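Local coordinates for invasion-associated protein (Mycobacterium tuberculosis, PDB 4LJ1), which probably binds peptidoglycan of the mycobacterial cell wall through an NlpC/p60 domain that has lost its catalytic activity, at residues G74-P79 with Y127-L132; D9-R14 with A57-K62. One frame throughout, in Å; residues are numbered along the deposited sequence.

Interaction 1 (G74-P79 with Y127-L132); sequences GQKVLP and YLVRVL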
ATOM      1  N   GLY A  74       8.651  -6.896  -6.622  1.00 12.55           N
ATOM      2  CA  GLY A  74       8.054  -5.840  -7.440  1.00 11.84           C
ATOM      3  C   GLY A  74       9.039  -5.156  -8.394  1.00 11.87           C
ATOM      4  O   GLY A  74      10.245  -5.067  -8.121  1.00 12.90           O
ATOM      5  N   GLN A  75       8.510  -4.640  -9.509  1.00 12.34           N
ATOM      6  CA  GLN A  75       9.267  -3.787 -10.471  1.00 12.43           C
ATOM      7  C   GLN A  75       9.665  -2.509  -9.761  1.00 10.85           C
ATOM      8  O   GLN A  75       8.817  -1.777  -9.277  1.00 11.61           O
ATOM      9  CB  GLN A  75       8.419  -3.390 -11.704  1.00 14.78           C
ATOM     10  CG  GLN A  75       9.175  -2.508 -12.710  1.00 17.52           C
ATOM     11  CD  GLN A  75       8.322  -1.742 -13.725  0.50 14.64           C
ATOM     12  OE1 GLN A  75       8.709  -0.662 -14.206  0.50 15.15           O
ATOM     13  NE2 GLN A  75       7.190  -2.306 -14.082  0.50 15.59           N
ATOM     14  N   LYS A  76      10.955  -2.245  -9.706  1.00 10.00           N
ATOM     15  CA  LYS A  76      11.482  -1.100  -8.976  1.00  9.85           C
ATOM     16  C   LYS A  76      11.444   0.163  -9.811  1.00  9.37           C
ATOM     17  O   LYS A  76      11.841   0.150 -10.974  1.00 11.71           O
ATOM     18  CB  LYS A  76      12.923  -1.365  -8.529  1.00 11.81           C
ATOM     19  CG  LYS A  76      13.117  -2.656  -7.749  1.00 10.97           C
ATOM     20  CD  LYS A  76      12.308  -2.665  -6.460  1.00 12.01           C
ATOM     21  CE  LYS A  76      12.649  -3.866  -5.586  1.00 13.21           C
ATOM     22  NZ  LYS A  76      12.324  -5.189  -6.201  1.00 13.47           N
ATOM     23  N   VAL A  77      11.011   1.249  -9.198  1.00  8.84           N
ATOM     24  CA  VAL A  77      10.828   2.561  -9.824  1.00 10.86           C
ATOM     25  C   VAL A  77      11.552   3.609  -8.957  1.00  9.06           C
ATOM     26  O   VAL A  77      11.330   3.691  -7.750  1.00  9.94           O
ATOM     27  CB  VAL A  77       9.298   2.919  -9.748  1.00 13.30           C
ATOM     28  CG1 VAL A  77       9.006   4.368 -10.150  1.00 14.94           C
ATOM     29  CG2 VAL A  77       8.479   1.917 -10.566  1.00 15.53           C
ATOM     30  N   LEU A  78      12.399   4.432  -9.547  1.00 10.20           N
ATOM     31  CA  LEU A  78      13.009   5.547  -8.830  1.00 10.63           C
ATOM     32  C   LEU A  78      11.977   6.619  -8.513  1.00 10.49           C
ATOM     33  O   LEU A  78      11.045   6.815  -9.283  1.00 11.39           O
ATOM     34  CB  LEU A  78      14.165   6.152  -9.647  1.00 11.79           C
ATOM     35  CG  LEU A  78      15.396   5.244  -9.773  1.00 12.48           C
ATOM     36  CD1 LEU A  78      16.239   5.622 -10.983  1.00 16.01           C
ATOM     37  CD2 LEU A  78      16.205   5.282  -8.483  1.00 15.03           C
ATOM     38  N   PRO A  79      12.131   7.337  -7.398  1.00 11.40           N
ATOM     39  CA  PRO A  79      11.138   8.354  -7.035  1.00 11.53           C
ATOM     40  C   PRO A  79      10.833   9.397  -8.113  1.00 11.99           C
ATOM     41  O   PRO A  79       9.692   9.815  -8.259  1.00 12.17           O
ATOM     42  CB  PRO A  79      11.735   8.989  -5.783  1.00 12.90           C
ATOM     43  CG  PRO A  79      12.512   7.868  -5.146  1.00 12.97           C
ATOM     44  CD  PRO A  79      13.102   7.105  -6.312  1.00 12.89           C
ATOM     45  N   TYR A 127      13.454   2.719  -3.608  1.00 10.43           N
ATOM     46  CA  TYR A 127      12.631   2.478  -4.783  1.00  8.86           C
ATOM     47  C   TYR A 127      11.180   2.336  -4.374  1.00  8.34           C
ATOM     48  O   TYR A 127      10.872   1.805  -3.293  1.00  9.23           O
ATOM     49  CB  TYR A 127      13.054   1.185  -5.451  1.00  9.81           C
ATOM     50  CG  TYR A 127      14.395   1.193  -6.104  1.00 10.46           C
ATOM     51  CD1 TYR A 127      14.573   1.822  -7.333  1.00 11.59           C
ATOM     52  CD2 TYR A 127      15.473   0.547  -5.541  1.00 14.58           C
ATOM     53  CE1 TYR A 127      15.791   1.794  -7.993  1.00 13.12           C
ATOM     54  CE2 TYR A 127      16.700   0.520  -6.192  1.00 18.99           C
ATOM     55  CZ  TYR A 127      16.847   1.174  -7.405  1.00 17.35           C
ATOM     56  OH  TYR A 127      18.054   1.169  -8.032  1.00 23.95           O
ATOM     57  N   LEU A 128      10.266   2.787  -5.245  1.00  8.22           N
ATOM     58  CA  LEU A 128       8.863   2.410  -5.226  1.00  7.69           C
ATOM     59  C   LEU A 128       8.712   1.118  -6.024  1.00  7.81           C
ATOM     60  O   LEU A 128       9.635   0.704  -6.755  1.00  8.63           O
ATOM     61  CB  LEU A 128       7.985   3.521  -5.804  1.00  8.45           C
ATOM     62  CG  LEU A 128       7.847   4.840  -5.023  1.00  9.43           C
ATOM     63  CD1 LEU A 128       9.087   5.719  -5.217  1.00 12.35           C
ATOM     64  CD2 LEU A 128       6.573   5.588  -5.414  1.00 10.87           C
ATOM     65  N   VAL A 129       7.528   0.514  -5.940  1.00  7.44           N
ATOM     66  CA  VAL A 129       7.212  -0.643  -6.772  1.00  7.82           C
ATOM     67  C   VAL A 129       6.040  -0.314  -7.667  1.00  8.38           C
ATOM     68  O   VAL A 129       5.020   0.200  -7.218  1.00  9.01           O
ATOM     69  CB  VAL A 129       6.879  -1.887  -5.934  1.00  9.33           C
ATOM     70  CG1 VAL A 129       6.128  -2.952  -6.748  1.00 10.54           C
ATOM     71  CG2 VAL A 129       8.155  -2.430  -5.315  1.00 11.09           C
ATOM     72  N   ARG A 130       6.170  -0.647  -8.948  1.00  9.04           N
ATOM     73  CA  ARG A 130       5.076  -0.568  -9.887  1.00 10.72           C
ATOM     74  C   ARG A 130       4.465  -1.944 -10.069  1.00 10.24           C
ATOM     75  O   ARG A 130       5.110  -2.872 -10.528  1.00 12.03           O
ATOM     76  CB  ARG A 130       5.534  -0.041 -11.237  1.00 13.13           C
ATOM     77  CG  ARG A 130       4.351   0.172 -12.184  1.00 14.83           C
ATOM     78  CD  ARG A 130       4.583   1.262 -13.185  1.00 14.47           C
ATOM     79  NE  ARG A 130       4.961   2.490 -12.531  1.00 11.24           N
ATOM     80  CZ  ARG A 130       5.802   3.376 -13.033  1.00 12.21           C
ATOM     81  NH1 ARG A 130       6.324   3.234 -14.253  1.00 16.61           N
ATOM     82  NH2 ARG A 130       6.080   4.444 -12.312  1.00 12.30           N
ATOM     83  N   VAL A 131       3.199  -2.062  -9.728  1.00 12.80           N
ATOM     84  CA  VAL A 131       2.499  -3.317  -9.734  1.00 14.46           C
ATOM     85  C   VAL A 131       1.908  -3.612 -11.110  1.00 15.95           C
ATOM     86  O   VAL A 131       2.013  -4.728 -11.610  1.00 19.95           O
ATOM     87  CB  VAL A 131       1.374  -3.257  -8.679  1.00 15.02           C
ATOM     88  CG1 VAL A 131       0.562  -4.527  -8.668  1.00 17.39           C
ATOM     89  CG2 VAL A 131       1.966  -2.982  -7.306  1.00 17.21           C
ATOM     90  N   LEU A 132       1.312  -2.602 -11.729  1.00 16.79           N
ATOM     91  CA  LEU A 132       0.611  -2.806 -12.994  1.00 19.62           C
ATOM     92  C   LEU A 132       1.522  -2.650 -14.197  1.00 23.94           C
ATOM     93  O   LEU A 132       2.355  -1.746 -14.239  1.00 28.55           O
ATOM     94  CB  LEU A 132      -0.561  -1.842 -13.097  1.00 20.52           C
ATOM     95  CG  LEU A 132      -1.632  -2.111 -12.041  1.00 25.12           C
ATOM     96  CD1 LEU A 132      -2.688  -1.017 -12.020  1.00 31.91           C
ATOM     97  CD2 LEU A 132      -2.270  -3.469 -12.258  1.00 27.42           C
TER
HETATM   98  O   HOH W   1       5.822  -5.442  -9.956  1.00 18.71           O
HETATM   99  O   HOH W   2       7.041   0.910 -16.142  1.00 37.73           O
HETATM  100  O   HOH W   3       4.891  -4.390 -13.355  1.00 45.13           O
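Val77 lies across the side chain of Arg130 at about a right angle, on one face of a short antiparallel pairing. Val77 CG2 reaches Arg130 CB at 3.6 Å and also sits over one face of the guanidinium, displaced toward the rim; Val77 CG1 meets NH2. Arg130 can fold back over the valine because its chain bends at chi3 (-54°). Gln75 runs alongside Arg130, pointing the same way, yet amide and guanidinium planes are turned 73° apart, and the two ends are joined through water: one molecule receives a bond from Arg130 NH1 and gives one to OE1 of Gln75. The opposite face belongs to Lys76, whose CB rests over the Tyr127 ring in a CH-pi contact, 4.1 Å from its centroid, while CD2 of Leu78 approaches CE1 obliquely. Bends at chi2 and chi4 lead the far end of the lysine away, and Lys76 NZ binds Gly74 O at 2.8 Å and also Tyr71 O. Three backbone bonds tie the strands: Arg130 N to Gln75 O, Val77 N to Leu128 O and Leu128 N to Val77 O, each 2.9 Å. Arg130 is further fixed by a salt bridge to Asp86 and a bond to Gln81 O. Strand 75-77 follows helix 67-73, whose Tyr71 packs on Val129 and Tyr127, while strand 87-90 receives Leu128 on Ile88 and Val129 on Phe89.

Interaction 2 (D9-R14 with A57-K62); sequences DVVIAR and AGAGLK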
ATOM      1  N   ASP A   9      -7.141   3.799 -11.303  1.00 17.74           N
ATOM      2  CA  ASP A   9      -8.183   4.611 -10.672  1.00 18.35           C
ATOM      3  C   ASP A   9      -9.131   3.747  -9.820  1.00 15.17           C
ATOM      4  O   ASP A   9      -9.588   4.185  -8.764  1.00 16.35           O
ATOM      5  CB  ASP A   9      -8.962   5.431 -11.711  1.00 22.41           C
ATOM      6  CG  ASP A   9      -8.142   6.590 -12.308  1.00 27.62           C
ATOM      7  OD1 ASP A   9      -7.148   7.051 -11.688  1.00 29.92           O
ATOM      8  OD2 ASP A   9      -8.508   7.053 -13.411  1.00 37.72           O
ATOM      9  N   VAL A  10      -9.426   2.531 -10.263  1.00 15.26           N
ATOM     10  CA  VAL A  10     -10.238   1.598  -9.476  1.00 15.19           C
ATOM     11  C   VAL A  10      -9.514   1.240  -8.176  1.00 12.57           C
ATOM     12  O   VAL A  10     -10.107   1.238  -7.106  1.00 13.08           O
ATOM     13  CB  VAL A  10     -10.584   0.309 -10.283  1.00 16.82           C
ATOM     14  CG1 VAL A  10     -11.182  -0.760  -9.386  1.00 20.15           C
ATOM     15  CG2 VAL A  10     -11.522   0.637 -11.454  1.00 21.13           C
ATOM     16  N   VAL A  11      -8.238   0.906  -8.273  1.00 11.86           N
ATOM     17  CA  VAL A  11      -7.442   0.544  -7.104  1.00 10.31           C
ATOM     18  C   VAL A  11      -7.401   1.696  -6.102  1.00  9.99           C
ATOM     19  O   VAL A  11      -7.608   1.527  -4.889  1.00  9.55           O
ATOM     20  CB  VAL A  11      -6.034   0.142  -7.563  1.00 10.15           C
ATOM     21  CG1 VAL A  11      -5.077   0.008  -6.388  1.00 10.77           C
ATOM     22  CG2 VAL A  11      -6.102  -1.153  -8.347  1.00 11.17           C
ATOM     23  N   ILE A  12      -7.159   2.895  -6.613  1.00 10.58           N
ATOM     24  CA  ILE A  12      -7.113   4.053  -5.743  1.00 10.34           C
ATOM     25  C   ILE A  12      -8.462   4.338  -5.087  1.00 10.51           C
ATOM     26  O   ILE A  12      -8.530   4.637  -3.888  1.00 10.72           O
ATOM     27  CB  ILE A  12      -6.557   5.294  -6.488  1.00 11.43           C
ATOM     28  CG1 ILE A  12      -5.043   5.141  -6.724  1.00 14.06           C
ATOM     29  CG2 ILE A  12      -6.834   6.573  -5.691  1.00 13.03           C
ATOM     30  CD1 ILE A  12      -4.422   6.154  -7.658  1.00 15.80           C
ATOM     31  N   ALA A  13      -9.541   4.263  -5.862  1.00 11.75           N
ATOM     32  CA  ALA A  13     -10.864   4.493  -5.298  1.00 11.95           C
ATOM     33  C   ALA A  13     -11.172   3.469  -4.205  1.00 10.92           C
ATOM     34  O   ALA A  13     -11.751   3.806  -3.193  1.00 10.67           O
ATOM     35  CB  ALA A  13     -11.922   4.421  -6.380  1.00 14.82           C
ATOM     36  N   ARG A  14     -10.777   2.217  -4.397  1.00 10.39           N
ATOM     37  CA  ARG A  14     -10.987   1.201  -3.347  1.00 10.41           C
ATOM     38  C   ARG A  14     -10.234   1.565  -2.077  1.00 10.18           C
ATOM     39  O   ARG A  14     -10.787   1.499  -0.986  1.00 10.02           O
ATOM     40  CB  ARG A  14     -10.535  -0.157  -3.809  1.00 10.65           C
ATOM     41  CG  ARG A  14     -11.495  -0.801  -4.781  1.00 12.60           C
ATOM     42  CD  ARG A  14     -10.884  -2.014  -5.458  1.00 12.48           C
ATOM     43  NE  ARG A  14     -10.663  -3.111  -4.526  1.00 12.51           N
ATOM     44  CZ  ARG A  14     -11.523  -4.097  -4.256  1.00 12.45           C
ATOM     45  NH1 ARG A  14     -12.704  -4.183  -4.855  1.00 14.49           N
ATOM     46  NH2 ARG A  14     -11.175  -5.027  -3.407  1.00 13.47           N
ATOM     47  N   ALA A  57      -6.718  -5.849  -5.068  1.00  8.69           N
ATOM     48  CA  ALA A  57      -7.671  -6.854  -5.521  1.00  8.85           C
ATOM     49  C   ALA A  57      -8.610  -6.236  -6.565  1.00 10.58           C
ATOM     50  O   ALA A  57      -9.158  -6.968  -7.386  1.00 11.89           O
ATOM     51  CB  ALA A  57      -8.431  -7.427  -4.343  1.00  9.85           C
ATOM     52  N   GLY A  58      -8.767  -4.917  -6.588  1.00 11.78           N
ATOM     53  CA  GLY A  58      -9.559  -4.248  -7.641  1.00 13.02           C
ATOM     54  C   GLY A  58      -9.021  -4.432  -9.046  1.00 13.46           C
ATOM     55  O   GLY A  58      -9.764  -4.305 -10.028  1.00 18.32           O
ATOM     56  N   ALA A  59      -7.736  -4.738  -9.148  1.00 12.53           N
ATOM     57  CA  ALA A  59      -7.050  -5.028 -10.399  1.00 13.90           C
ATOM     58  C   ALA A  59      -6.972  -6.534 -10.686  1.00 13.75           C
ATOM     59  O   ALA A  59      -6.325  -6.956 -11.632  1.00 16.08           O
ATOM     60  CB  ALA A  59      -5.654  -4.414 -10.375  1.00 15.80           C
ATOM     61  N   GLY A  60      -7.647  -7.337  -9.864  1.00 12.48           N
ATOM     62  CA  GLY A  60      -7.626  -8.785 -10.021  1.00 12.72           C
ATOM     63  C   GLY A  60      -6.340  -9.414  -9.528  1.00 12.13           C
ATOM     64  O   GLY A  60      -6.038 -10.545  -9.858  1.00 13.55           O
ATOM     65  N   LEU A  61      -5.583  -8.679  -8.713  1.00 12.11           N
ATOM     66  CA  LEU A  61      -4.274  -9.099  -8.256  1.00 13.22           C
ATOM     67  C   LEU A  61      -4.326  -9.502  -6.794  1.00 11.44           C
ATOM     68  O   LEU A  61      -5.056  -8.936  -6.002  1.00 12.09           O
ATOM     69  CB  LEU A  61      -3.249  -7.971  -8.462  1.00 14.21           C
ATOM     70  CG  LEU A  61      -2.964  -7.571  -9.904  1.00 17.81           C
ATOM     71  CD1 LEU A  61      -1.935  -6.457  -9.890  1.00 19.22           C
ATOM     72  CD2 LEU A  61      -2.500  -8.751 -10.749  1.00 19.83           C
ATOM     73  N   LYS A  62      -3.564 -10.513  -6.451  1.00 12.61           N
ATOM     74  CA  LYS A  62      -3.451 -10.971  -5.091  1.00 14.27           C
ATOM     75  C   LYS A  62      -2.024 -10.825  -4.612  1.00 14.17           C
ATOM     76  O   LYS A  62      -1.216 -11.730  -4.798  1.00 17.16           O
ATOM     77  CB  LYS A  62      -3.872 -12.431  -5.020  1.00 18.15           C
ATOM     78  CG  LYS A  62      -3.942 -12.967  -3.623  1.00 17.27           C
ATOM     79  CD  LYS A  62      -4.233 -14.441  -3.727  1.00 19.93           C
ATOM     80  CE  LYS A  62      -4.452 -15.079  -2.391  1.00 23.02           C
ATOM     81  NZ  LYS A  62      -4.497 -16.523  -2.702  1.00 20.88           N
TER
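The guanidinium of Arg14 lays one face over the peptide link between Ala57 and Gly58, with Gly58 N 3.3 Å above the plane and Ala57 C 4.0 Å above it, both offset toward the rim. Gly58 N and Arg14 NE are both donors, so they lie close without a hydrogen bond. At the end of the group, Arg14 NH2 comes within 3.8 Å of Ala57 CB, and it is held by a hydrogen bond to Tyr54 O; the Tyr54 ring adds a cation-pi contact. Arg14 CD settles on Gly58 CA at 3.4 Å, and the bend at chi3 (68°) beyond it turns the guanidinium over the peptide. Without a side chain, Gly58 lets the arginine come down onto the backbone itself. The motif beneath it is a type I beta turn from Ala57 to Gly60, closed by Gly60 N to Ala57 O at 2.9 Å, in the loop that follows helix 48-57 of the NlpC/p60 fold; Gly60, at the last position, has positive phi. About one turn earlier in helix 5-16 the touch is apolar. With CG1 of Val11 anti to the backbone N (chi1 169°), Val11 CG2 is the branch that meets Ala59 CB, at 3.9 Å, and Val10 CG1 rests against Gly58 O. Val11 also packs on Ala55 and Tyr56 of helix 48-57.

Interaction 1 is partly buried, with Val77, Leu128 and Val129 as its buried residues, whereas interaction 2 is a surface contact and buries about a third as much area, 199 against 592 Å². They share no helix or strand, and the chemistry follows the elements joined: paired strands exchange backbone hydrogen bonds and bridge their polar ends through water, while a helix meets a turn without a direct hydrogen bond, by van der Waals packing and with peptide atoms over one guanidinium face. Each uses one face of a guanidinium. Their centres are about 17 Å apart, but they touch: Val131 CG1 packs on Leu61 CD1 at 3.4 Å, and Leu132 reaches both Leu61 and Ala59.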